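Local structure of lipase, class 3 (Penicillium roqueforti FM164, 6L7N) at residues V228-A232 / S233-V237; V181-A184 / K185-A189; D123-I126 / K127-E131. The protein probably hydrolyses ester bonds of triacylglycerols and related lipids, as a fungal class 3 lipase of the alpha/beta-hydrolase fold. All coordinates share one frame; numbering follows the deposited sequence.

Contact 1 of 3, residues V228-A232 / S233-V237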
loop_
_atom_site.group_PDB
_atom_site.type_symbol
_atom_site.label_atom_id
_atom_site.label_comp_id
_atom_site.label_asym_id
_atom_site.label_seq_id
_atom_site.Cartn_x
_atom_site.Cartn_y
_atom_site.Cartn_z
ATOM N N VAL A 228 -12.532 6.671 14.423
ATOM C CA VAL A 228 -12.843 5.683 15.453
ATOM C C VAL A 228 -11.628 4.802 15.689
ATOM O O VAL A 228 -10.953 4.378 14.741
ATOM C CB VAL A 228 -14.059 4.830 15.053
ATOM C CG1 VAL A 228 -14.248 3.650 16.000
ATOM C CG2 VAL A 228 -15.287 5.692 14.993
ATOM N N THR A 229 -11.343 4.528 16.957
ATOM C CA THR A 229 -10.353 3.512 17.272
ATOM C C THR A 229 -10.827 2.174 16.727
ATOM O O THR A 229 -11.989 1.799 16.890
ATOM C CB THR A 229 -10.130 3.418 18.782
ATOM O OG1 THR A 229 -11.073 2.495 19.346
ATOM C CG2 THR A 229 -10.294 4.782 19.439
ATOM N N VAL A 230 -9.937 1.463 16.061
ATOM C CA VAL A 230 -10.269 0.162 15.500
ATOM C C VAL A 230 -10.054 -0.887 16.581
ATOM O O VAL A 230 -8.941 -1.035 17.099
ATOM C CB VAL A 230 -9.421 -0.140 14.258
ATOM C CG1 VAL A 230 -9.830 -1.472 13.665
ATOM C CG2 VAL A 230 -9.562 0.991 13.234
ATOM N N GLY A 231 -11.125 -1.607 16.936
ATOM C CA GLY A 231 -11.012 -2.715 17.863
ATOM C C GLY A 231 -10.745 -4.038 17.154
ATOM O O GLY A 231 -10.845 -4.152 15.934
ATOM N N ALA A 232 -10.392 -5.053 17.951
ATOM C CA ALA A 232 -10.232 -6.397 17.400
ATOM C C ALA A 232 -11.509 -6.875 16.725
ATOM O O ALA A 232 -11.456 -7.673 15.783
ATOM C CB ALA A 232 -9.814 -7.373 18.505
ATOM N N SER A 233 -12.661 -6.385 17.170
ATOM C CA SER A 233 -13.937 -6.759 16.576
ATOM C C SER A 233 -14.353 -5.853 15.423
ATOM O O SER A 233 -15.453 -6.019 14.899
ATOM C CB SER A 233 -15.029 -6.752 17.640
ATOM O OG SER A 233 -15.106 -5.469 18.234
ATOM N N ASP A 234 -13.508 -4.912 15.007
ATOM C CA ASP A 234 -13.874 -3.975 13.950
ATOM C C ASP A 234 -13.275 -4.335 12.588
ATOM O O ASP A 234 -13.338 -3.522 11.657
ATOM C CB ASP A 234 -13.463 -2.558 14.343
ATOM C CG ASP A 234 -14.278 -2.025 15.504
ATOM O OD1 ASP A 234 -15.517 -2.203 15.489
ATOM O OD2 ASP A 234 -13.673 -1.453 16.434
ATOM N N ILE A 235 -12.692 -5.521 12.449
ATOM C CA ILE A 235 -12.100 -5.956 11.187
ATOM C C ILE A 235 -12.693 -7.312 10.827
ATOM O O ILE A 235 -12.617 -8.259 11.620
ATOM C CB ILE A 235 -10.566 -6.035 11.263
ATOM C CG1 ILE A 235 -9.976 -4.690 11.699
ATOM C CG2 ILE A 235 -9.994 -6.424 9.905
ATOM C CD1 ILE A 235 -8.471 -4.684 11.754
ATOM N N LYS A 236 -13.293 -7.398 9.645
ATOM C CA LYS A 236 -13.793 -8.641 9.079
ATOM C C LYS A 236 -12.853 -9.100 7.974
ATOM O O LYS A 236 -12.351 -8.288 7.197
ATOM C CB LYS A 236 -15.206 -8.446 8.513
ATOM C CG LYS A 236 -16.138 -7.665 9.420
ATOM C CD LYS A 236 -17.504 -8.321 9.513
ATOM C CE LYS A 236 -18.536 -7.339 10.056
ATOM N NZ LYS A 236 -17.965 -6.482 11.146
ATOM N N VAL A 237 -12.592 -10.401 7.907
ATOM C CA VAL A 237 -11.705 -10.935 6.880
ATOM C C VAL A 237 -12.571 -11.577 5.801
ATOM O O VAL A 237 -13.401 -12.450 6.088
ATOM C CB VAL A 237 -10.683 -11.917 7.477
ATOM C CG1 VAL A 237 -9.596 -12.244 6.463
ATOM C CG2 VAL A 237 -10.059 -11.298 8.709
#

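Contact 2 of 3, residues V181-A184 / K185-A189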
loop_
_atom_site.group_PDB
_atom_site.type_symbol
_atom_site.label_atom_id
_atom_site.label_comp_id
_atom_site.label_asym_id
_atom_site.label_seq_id
_atom_site.Cartn_x
_atom_site.Cartn_y
_atom_site.Cartn_z
ATOM N N VAL A 181 -7.981 -11.149 -13.018
ATOM C CA VAL A 181 -8.095 -12.380 -12.225
ATOM C C VAL A 181 -6.797 -13.184 -12.150
ATOM O O VAL A 181 -6.450 -13.649 -11.046
ATOM C CB VAL A 181 -9.262 -13.231 -12.744
ATOM C CG1 VAL A 181 -9.175 -14.535 -12.126
ATOM C CG2 VAL A 181 -10.575 -12.655 -12.364
ATOM N N PRO A 182 -6.082 -13.467 -13.252
ATOM C CA PRO A 182 -4.840 -14.238 -13.112
ATOM C C PRO A 182 -3.815 -13.527 -12.265
ATOM O O PRO A 182 -3.128 -14.174 -11.467
ATOM C CB PRO A 182 -4.332 -14.398 -14.546
ATOM C CG PRO A 182 -4.976 -13.394 -15.291
ATOM C CD PRO A 182 -6.254 -12.991 -14.629
ATOM N N LEU A 183 -3.696 -12.205 -12.392
ATOM C CA LEU A 183 -2.676 -11.558 -11.564
ATOM C C LEU A 183 -3.076 -11.569 -10.094
ATOM O O LEU A 183 -2.240 -11.847 -9.227
ATOM C CB LEU A 183 -2.394 -10.139 -12.041
ATOM C CG LEU A 183 -1.222 -9.461 -11.282
ATOM C CD1 LEU A 183 -0.077 -10.429 -11.075
ATOM C CD2 LEU A 183 -0.687 -8.245 -12.003
ATOM N N ALA A 184 -4.338 -11.243 -9.792
ATOM C CA ALA A 184 -4.812 -11.348 -8.416
ATOM C C ALA A 184 -4.577 -12.746 -7.847
ATOM O O ALA A 184 -4.141 -12.890 -6.696
ATOM C CB ALA A 184 -6.296 -10.969 -8.340
ATOM N N LYS A 185 -4.814 -13.789 -8.649
ATOM C CA LYS A 185 -4.591 -15.154 -8.174
ATOM C C LYS A 185 -3.111 -15.415 -7.906
ATOM O O LYS A 185 -2.749 -16.050 -6.907
ATOM C CB LYS A 185 -5.136 -16.138 -9.205
ATOM C CG LYS A 185 -5.055 -17.598 -8.844
ATOM C CD LYS A 185 -5.709 -18.413 -9.963
ATOM C CE LYS A 185 -5.217 -19.847 -10.007
ATOM N NZ LYS A 185 -5.906 -20.711 -9.008
ATOM N N HIS A 186 -2.240 -14.905 -8.775
ATOM C CA HIS A 186 -0.799 -15.102 -8.606
ATOM C C HIS A 186 -0.280 -14.388 -7.356
ATOM O O HIS A 186 0.446 -14.972 -6.528
ATOM C CB HIS A 186 -0.090 -14.597 -9.866
ATOM C CG HIS A 186 1.407 -14.650 -9.797
ATOM N ND1 HIS A 186 2.122 -15.808 -10.019
ATOM C CD2 HIS A 186 2.324 -13.688 -9.533
ATOM C CE1 HIS A 186 3.415 -15.560 -9.893
ATOM N NE2 HIS A 186 3.566 -14.278 -9.604
ATOM N N ILE A 187 -0.674 -13.130 -7.183
ATOM C CA ILE A 187 -0.265 -12.395 -5.984
ATOM C C ILE A 187 -0.838 -13.053 -4.731
ATOM O O ILE A 187 -0.140 -13.234 -3.728
ATOM C CB ILE A 187 -0.700 -10.924 -6.071
ATOM C CG1 ILE A 187 -0.169 -10.247 -7.345
ATOM C CG2 ILE A 187 -0.255 -10.180 -4.791
ATOM C CD1 ILE A 187 -0.689 -8.837 -7.548
ATOM N N THR A 188 -2.122 -13.413 -4.762
ATOM C CA THR A 188 -2.717 -14.066 -3.599
ATOM C C THR A 188 -1.934 -15.314 -3.215
ATOM O O THR A 188 -1.712 -15.568 -2.023
ATOM C CB THR A 188 -4.176 -14.433 -3.876
ATOM O OG1 THR A 188 -4.943 -13.239 -4.079
ATOM C CG2 THR A 188 -4.750 -15.177 -2.692
ATOM N N ALA A 189 -1.491 -16.094 -4.213
ATOM C CA ALA A 189 -0.751 -17.321 -3.930
ATOM C C ALA A 189 0.657 -17.056 -3.435
ATOM O O ALA A 189 1.253 -17.954 -2.836
ATOM C CB ALA A 189 -0.668 -18.220 -5.160
#

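Contact 3 of 3, residues D123-I126 / K127-E131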
loop_
_atom_site.group_PDB
_atom_site.type_symbol
_atom_site.label_atom_id
_atom_site.label_comp_id
_atom_site.label_asym_id
_atom_site.label_seq_id
_atom_site.Cartn_x
_atom_site.Cartn_y
_atom_site.Cartn_z
ATOM N N ASP A 123 14.290 0.141 -11.392
ATOM C CA ASP A 123 15.698 -0.238 -11.535
ATOM C C ASP A 123 16.525 0.230 -10.339
ATOM O O ASP A 123 17.257 -0.555 -9.707
ATOM C CB ASP A 123 16.247 0.341 -12.838
ATOM C CG ASP A 123 15.578 -0.253 -14.064
ATOM O OD1 ASP A 123 14.576 -0.973 -13.902
ATOM O OD2 ASP A 123 16.032 0.036 -15.194
ATOM N N ASP A 124 16.401 1.512 -10.005
ATOM C CA ASP A 124 17.155 2.045 -8.874
ATOM C C ASP A 124 16.685 1.432 -7.566
ATOM O O ASP A 124 17.503 1.175 -6.673
ATOM C CB ASP A 124 17.034 3.565 -8.807
ATOM C CG ASP A 124 18.045 4.273 -9.697
ATOM O OD1 ASP A 124 18.857 3.586 -10.352
ATOM O OD2 ASP A 124 18.015 5.515 -9.742
ATOM N N ILE A 125 15.377 1.184 -7.418
ATOM C CA ILE A 125 14.931 0.621 -6.149
ATOM C C ILE A 125 15.480 -0.788 -5.970
ATOM O O ILE A 125 15.850 -1.181 -4.859
ATOM C CB ILE A 125 13.395 0.675 -6.031
ATOM C CG1 ILE A 125 12.960 2.098 -5.679
ATOM C CG2 ILE A 125 12.896 -0.290 -4.953
ATOM C CD1 ILE A 125 11.451 2.346 -5.786
ATOM N N ILE A 126 15.577 -1.559 -7.055
ATOM C CA ILE A 126 16.136 -2.907 -6.962
ATOM C C ILE A 126 17.598 -2.849 -6.526
ATOM O O ILE A 126 18.030 -3.588 -5.629
ATOM C CB ILE A 126 15.961 -3.653 -8.299
ATOM C CG1 ILE A 126 14.475 -3.940 -8.535
ATOM C CG2 ILE A 126 16.734 -4.954 -8.305
ATOM C CD1 ILE A 126 14.166 -4.589 -9.883
ATOM N N LYS A 127 18.380 -1.950 -7.135
ATOM C CA LYS A 127 19.793 -1.856 -6.748
ATOM C C LYS A 127 19.943 -1.394 -5.292
ATOM O O LYS A 127 20.751 -1.948 -4.517
ATOM C CB LYS A 127 20.530 -0.920 -7.706
ATOM C CG LYS A 127 20.547 -1.386 -9.170
ATOM C CD LYS A 127 21.275 -0.372 -10.044
ATOM C CE LYS A 127 21.116 -0.684 -11.526
ATOM N NZ LYS A 127 21.412 0.519 -12.351
ATOM N N GLU A 128 19.134 -0.407 -4.892
ATOM C CA GLU A 128 19.175 0.103 -3.523
ATOM C C GLU A 128 18.783 -0.977 -2.521
ATOM O O GLU A 128 19.396 -1.115 -1.453
ATOM C CB GLU A 128 18.239 1.308 -3.391
ATOM C CG GLU A 128 18.635 2.534 -4.211
ATOM C CD GLU A 128 17.571 3.637 -4.222
ATOM O OE1 GLU A 128 17.887 4.776 -4.647
ATOM O OE2 GLU A 128 16.417 3.367 -3.810
ATOM N N LEU A 129 17.728 -1.727 -2.829
ATOM C CA LEU A 129 17.308 -2.782 -1.927
ATOM C C LEU A 129 18.394 -3.833 -1.792
ATOM O O LEU A 129 18.617 -4.360 -0.699
ATOM C CB LEU A 129 16.013 -3.412 -2.427
ATOM C CG LEU A 129 14.752 -2.628 -2.099
ATOM C CD1 LEU A 129 13.564 -3.322 -2.766
ATOM C CD2 LEU A 129 14.566 -2.541 -0.587
ATOM N N LYS A 130 19.075 -4.163 -2.889
ATOM C CA LYS A 130 20.151 -5.140 -2.769
ATOM C C LYS A 130 21.180 -4.659 -1.759
ATOM O O LYS A 130 21.603 -5.416 -0.869
ATOM C CB LYS A 130 20.800 -5.405 -4.129
ATOM C CG LYS A 130 21.927 -6.433 -4.068
ATOM C CD LYS A 130 22.461 -6.759 -5.446
ATOM C CE LYS A 130 23.605 -7.769 -5.361
ATOM N NZ LYS A 130 24.304 -7.896 -6.669
ATOM N N GLU A 131 21.519 -3.369 -1.825
ATOM C CA GLU A 131 22.477 -2.814 -0.869
ATOM C C GLU A 131 21.964 -2.888 0.568
ATOM O O GLU A 131 22.667 -3.358 1.476
ATOM C CB GLU A 131 22.794 -1.372 -1.244
ATOM C CG GLU A 131 24.112 -1.192 -1.914
ATOM C CD GLU A 131 24.416 0.264 -2.118
ATOM O OE1 GLU A 131 24.598 0.975 -1.110
ATOM O OE2 GLU A 131 24.420 0.703 -3.281
HETATM O O HOH W 1 19.258 1.757 -12.381
#

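Contact 1 of 3, residues V228-A232 / S233-V237
Gly231 and Asp234 grip each other twice across a chain reversal. In the backbone, Asp234 N donates to Gly231 O at 2.9 Å, closing a beta turn through Ala232 and Ser233, whose backbone angles are those of type I. The donor approaches from above the carbonyl plane, well away from the lone-pair directions. The second bond runs the other way: Gly231 N gives its hydrogen to Asp234 OD2 at 2.6 Å. It meets that oxygen on the anti side and only 15° out of the carboxylate plane, so the amide nitrogen lies close to the plane of the carboxylate. What carries it there is the first torsion of Asp234 (chi1 -68°), which sets CG opposite the carbonyl carbon and beside the residue's own nitrogen, folding the acid back over the start of the turn. Gly231 has no side chain, and OD2 comes within 3.3 Å of Gly231 CA.

Val230 closes the apolar side. Its CG1 stands opposite the backbone nitrogen (chi1 -178°) and is the branch that does the touching, lying 3.8 Å from Ile235 CG1 and 3.9 Å from Asp234 CB. The valine and isoleucine side chains cross at about a right angle. Ile235 N is buried here and has no partner in the model.

The turn feeds directly into strand 235-238, an outermost strand of the main sheet. That strand runs antiparallel to strand 219-222, with Asp234 and Lys236 bonded through the backbone to Thr223 and Trp221, while Leu9 of helix 6-22 packs against both Val230 and Ile235.

Contact 2 of 3, residues V181-A184 / K185-A189
Val181 begins this helical stretch by accepting from Lys185: the amide Lys185 N lies 2.9 Å from Val181 O, the first of four successive i to i+4 backbone bonds. The CB of Lys185 also rests against that carbonyl, while the rest of the lysine chain leads away from it. Next comes Pro182, well suited to a first turn because its nitrogen has no hydrogen to give; its own carbonyl O receives His186 N at 2.9 Å.

Leu183 does the apolar work. Its amide is taken by Asn180 OD1 just ahead of the helix, and its carbonyl O receives Ile187 N almost straight on, with an N-H...O angle of 177°. One turn later the two side chains meet obliquely: Leu183 CD1 lies 3.7 Å from Ile187 CG1, and Leu183 CG is 3.8 Å from Ile187 CD1. The isoleucine has CG1 beside its backbone nitrogen (chi1 -55°), which leans this branch back over the preceding turn, to 3.2 Å from Leu183 O. Both residues are buried. They form the inner face of helix 181-190, the connection of a beta-alpha-beta crossover between the parallel strands 169-173 and 193-198 of the alpha/beta-hydrolase sheet. Leu183 packs on Leu155 and Ile187 on Thr154 and Ala158 of helix 148-161; Leu183 also touches Cys105, half of the disulfide with Cys108.

Ala184 closes the segment with a carbonyl that is held twice. Thr188 N and Thr188 OG1 both donate to Ala184 O at 2.8 Å, from opposite faces of its plane. With chi1 at -64°, the threonine hydroxyl sits beside its own nitrogen and bends back to this oxygen, while in turn accepting from Ser217 N.

Contact 3 of 3, residues D123-I126 / K127-E131
Chi1 of -62° at Lys127 and -65° at Glu128 places each CG opposite its carbonyl carbon, turning both chains back along the helix towards Asp123 and Asp124; beyond CG each runs extended. Glu128 CG thus presses to 3.0 Å from Asp124 O, the same oxygen that accepts Glu128 N, and the carboxylate lies across Ile125, with OE2 4.1 Å from Ile125 CG1. Lys127 stretches along the outer face. Its ammonium stays 4.5 Å from Asp124 OD1, beyond a salt bridge, and one water spans the gap, donating to Asp124 OD1 at 2.8 Å and accepting from Lys127 NZ. Cut back to an alanine here, Glu128 would lose everything beyond CB, which is likely to uncover the flank of Ile125 and leave Tyr55 and Ile69 without this neighbour.

On the inner face, Ile125 and Leu129 lie side by side and point the same way, Ile125 CG2 meeting Leu129 CD1 at 3.8 Å. Beneath the side chains, regular i to i+4 bonds run from Lys127 N through Lys130 N, the last reaching Ile126 O at 3.0 Å. Helix 112-135 lays this apolar pair on the main sheet: Ile125 rests on Leu80 and Phe82, Leu129 on Val78 and Leu80, all of strand 77-83, while Glu128 faces strands 52-57 and 66-72.

How the contacts relate
All three contacts are local, and they lie well apart around one sheet. Contacts 1 and 3 are on opposite sides of the chain's centre, about 36 Å between their own centres, matching the strands they serve: contact 1 leads into edge strand 235-238, whereas contact 3 lies over strands 52-57 to 77-83 near the other edge. Contact 2 stands off the line joining them, its centre about 26 Å from that of contact 1 and about 25 Å from that of contact 3. It packs on helix 148-161, which follows directly after Ser147, the probable nucleophile of a triad with Asp201 and His261. None of the three contains a residue of that presumed triad.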